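PDB 4JJT: enoyl-CoA hydratase, which probably catalyses the reversible hydration of enoyl-CoA thioesters, as a member of the crotonase family. Local coordinates for residues G95-A100 with E119-A124. Sequence-based numbering, arbitrary orientation.
Sequences GAINGA and EHARFA
A backbone hydrogen bond from Arg-122 to Gly-99 joins the two segments. Arg-122 N donates to Gly-99 O over 3.2 Å; the N-H...O angle of 165° makes the bond nearly straight at the hydrogen, although the donor stands 63° out of the carbonyl plane. The same oxygen receives a CA-H...O contact from Ala-121 CA at 3.4 Å. Ala-100 and Arg-122 then form a parallel bridge, their CA atoms 4.6 Å apart and both side chains on one face of the sheet, where Arg-122 NH2 comes within 4.0 Å of Ala-100 CB; the guanidinium also makes a cation-pi contact with Tyr-160.

Apolar contacts centre on Ile-97. With chi1 at -46°, its CG2 lies anti to the backbone N, which brings it against Ala-121 CB at 3.7 Å and Phe-123 CE2 at 3.8 Å, approaching the ring obliquely. Leu-106 and Ala-109 of helix 104-111 add to this buried cluster, touching Phe-123 and Ile-97 respectively.

The CB of Asn-98 points away from 119-124, and its amide bonds Asp-61 OD1 through ND2 and Gly-59 N through OD1. Strand 93-97 of the larger sheet ends at Ile-97; strand 100-102, parallel to 122-124, starts at Ala-100. This passage between sheets is consistent with the beta-beta-alpha spiral of the crotonase fold.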
loop_
_atom_site.group_PDB
_atom_site.type_symbol
_atom_site.label_atom_id
_atom_site.label_comp_id
_atom_site.label_asym_id
_atom_site.label_seq_id
_atom_site.Cartn_x
_atom_site.Cartn_y
_atom_site.Cartn_z
ATOM N N GLY A 95 21.435 4.418 -18.798
ATOM C CA GLY A 95 22.486 3.457 -18.536
ATOM C C GLY A 95 22.893 2.719 -19.796
ATOM O O GLY A 95 22.115 1.948 -20.357
ATOM N N ALA A 96 24.116 2.970 -20.248
ATOM C CA ALA A 96 24.663 2.285 -21.413
ATOM C C ALA A 96 25.491 1.088 -20.968
ATOM O O ALA A 96 26.689 1.205 -20.722
ATOM C CB ALA A 96 25.504 3.239 -22.239
ATOM N N ILE A 97 24.842 -0.065 -20.863
ATOM C CA ILE A 97 25.496 -1.261 -20.349
ATOM C C ILE A 97 26.431 -1.854 -21.397
ATOM O O ILE A 97 25.992 -2.478 -22.365
ATOM C CB ILE A 97 24.466 -2.304 -19.884
ATOM C CG1 ILE A 97 23.391 -1.632 -19.029
ATOM C CG2 ILE A 97 25.137 -3.430 -19.112
ATOM C CD1 ILE A 97 23.937 -0.886 -17.829
ATOM N N ASN A 98 27.727 -1.652 -21.183
ATOM C CA ASN A 98 28.755 -1.982 -22.164
ATOM C C ASN A 98 29.324 -3.381 -21.989
ATOM O O ASN A 98 29.868 -3.962 -22.925
ATOM C CB ASN A 98 29.882 -0.951 -22.078
ATOM C CG ASN A 98 30.487 -0.870 -20.691
ATOM O OD1 ASN A 98 29.877 -0.341 -19.761
ATOM N ND2 ASN A 98 31.696 -1.395 -20.545
ATOM N N GLY A 99 29.203 -3.912 -20.778
ATOM C CA GLY A 99 29.700 -5.238 -20.474
ATOM C C GLY A 99 28.997 -5.846 -19.280
ATOM O O GLY A 99 27.782 -5.711 -19.127
ATOM N N ALA A 100 29.767 -6.516 -18.429
ATOM C CA ALA A 100 29.211 -7.183 -17.260
ATOM C C ALA A 100 28.707 -6.193 -16.211
ATOM O O ALA A 100 29.416 -5.266 -15.826
ATOM C CB ALA A 100 30.242 -8.120 -16.650
ATOM N N GLU A 119 25.801 -5.725 -27.182
ATOM C CA GLU A 119 25.681 -7.154 -27.440
ATOM C C GLU A 119 26.510 -7.946 -26.433
ATOM O O GLU A 119 26.325 -9.150 -26.264
ATOM C CB GLU A 119 26.139 -7.471 -28.864
ATOM C CG GLU A 119 27.535 -6.966 -29.187
ATOM C CD GLU A 119 27.923 -7.204 -30.632
ATOM O OE1 GLU A 119 28.720 -6.406 -31.173
ATOM O OE2 GLU A 119 27.437 -8.188 -31.233
ATOM N N HIS A 120 27.423 -7.248 -25.765
ATOM C CA HIS A 120 28.324 -7.858 -24.797
ATOM C C HIS A 120 27.823 -7.691 -23.371
ATOM O O HIS A 120 28.455 -8.162 -22.427
ATOM C CB HIS A 120 29.716 -7.245 -24.923
ATOM C CG HIS A 120 30.347 -7.467 -26.261
ATOM N ND1 HIS A 120 30.189 -8.638 -26.966
ATOM C CD2 HIS A 120 31.124 -6.665 -27.027
ATOM C CE1 HIS A 120 30.849 -8.554 -28.110
ATOM N NE2 HIS A 120 31.423 -7.368 -28.169
ATOM N N ALA A 121 26.686 -7.022 -23.217
ATOM C CA ALA A 121 26.116 -6.794 -21.896
ATOM C C ALA A 121 25.690 -8.097 -21.220
ATOM O O ALA A 121 25.061 -8.959 -21.836
ATOM C CB ALA A 121 24.946 -5.831 -21.983
ATOM N N ARG A 122 26.051 -8.233 -19.948
ATOM C CA ARG A 122 25.657 -9.385 -19.148
ATOM C C ARG A 122 25.198 -8.910 -17.777
ATOM O O ARG A 122 25.665 -7.887 -17.281
ATOM C CB ARG A 122 26.830 -10.364 -19.009
ATOM C CG ARG A 122 27.226 -11.059 -20.297
ATOM C CD ARG A 122 28.338 -12.058 -20.050
ATOM N NE ARG A 122 29.520 -11.428 -19.467
ATOM C CZ ARG A 122 30.560 -12.097 -18.985
ATOM N NH1 ARG A 122 30.567 -13.425 -19.010
ATOM N NH2 ARG A 122 31.594 -11.444 -18.474
ATOM N N PHE A 123 24.282 -9.654 -17.167
ATOM C CA PHE A 123 23.718 -9.273 -15.872
ATOM C C PHE A 123 23.723 -10.455 -14.910
ATOM O O PHE A 123 23.297 -11.554 -15.264
ATOM C CB PHE A 123 22.293 -8.748 -16.038
ATOM C CG PHE A 123 22.162 -7.669 -17.073
ATOM C CD1 PHE A 123 21.905 -7.993 -18.391
ATOM C CD2 PHE A 123 22.283 -6.333 -16.728
ATOM C CE1 PHE A 123 21.780 -7.012 -19.346
ATOM C CE2 PHE A 123 22.156 -5.345 -17.682
ATOM C CZ PHE A 123 21.904 -5.685 -18.993
ATOM N N ALA A 124 24.194 -10.218 -13.691
ATOM C CA ALA A 124 24.279 -11.271 -12.690
ATOM C C ALA A 124 24.158 -10.729 -11.266
ATOM O O ALA A 124 24.512 -9.585 -10.988
ATOM C CB ALA A 124 25.577 -12.045 -12.854
#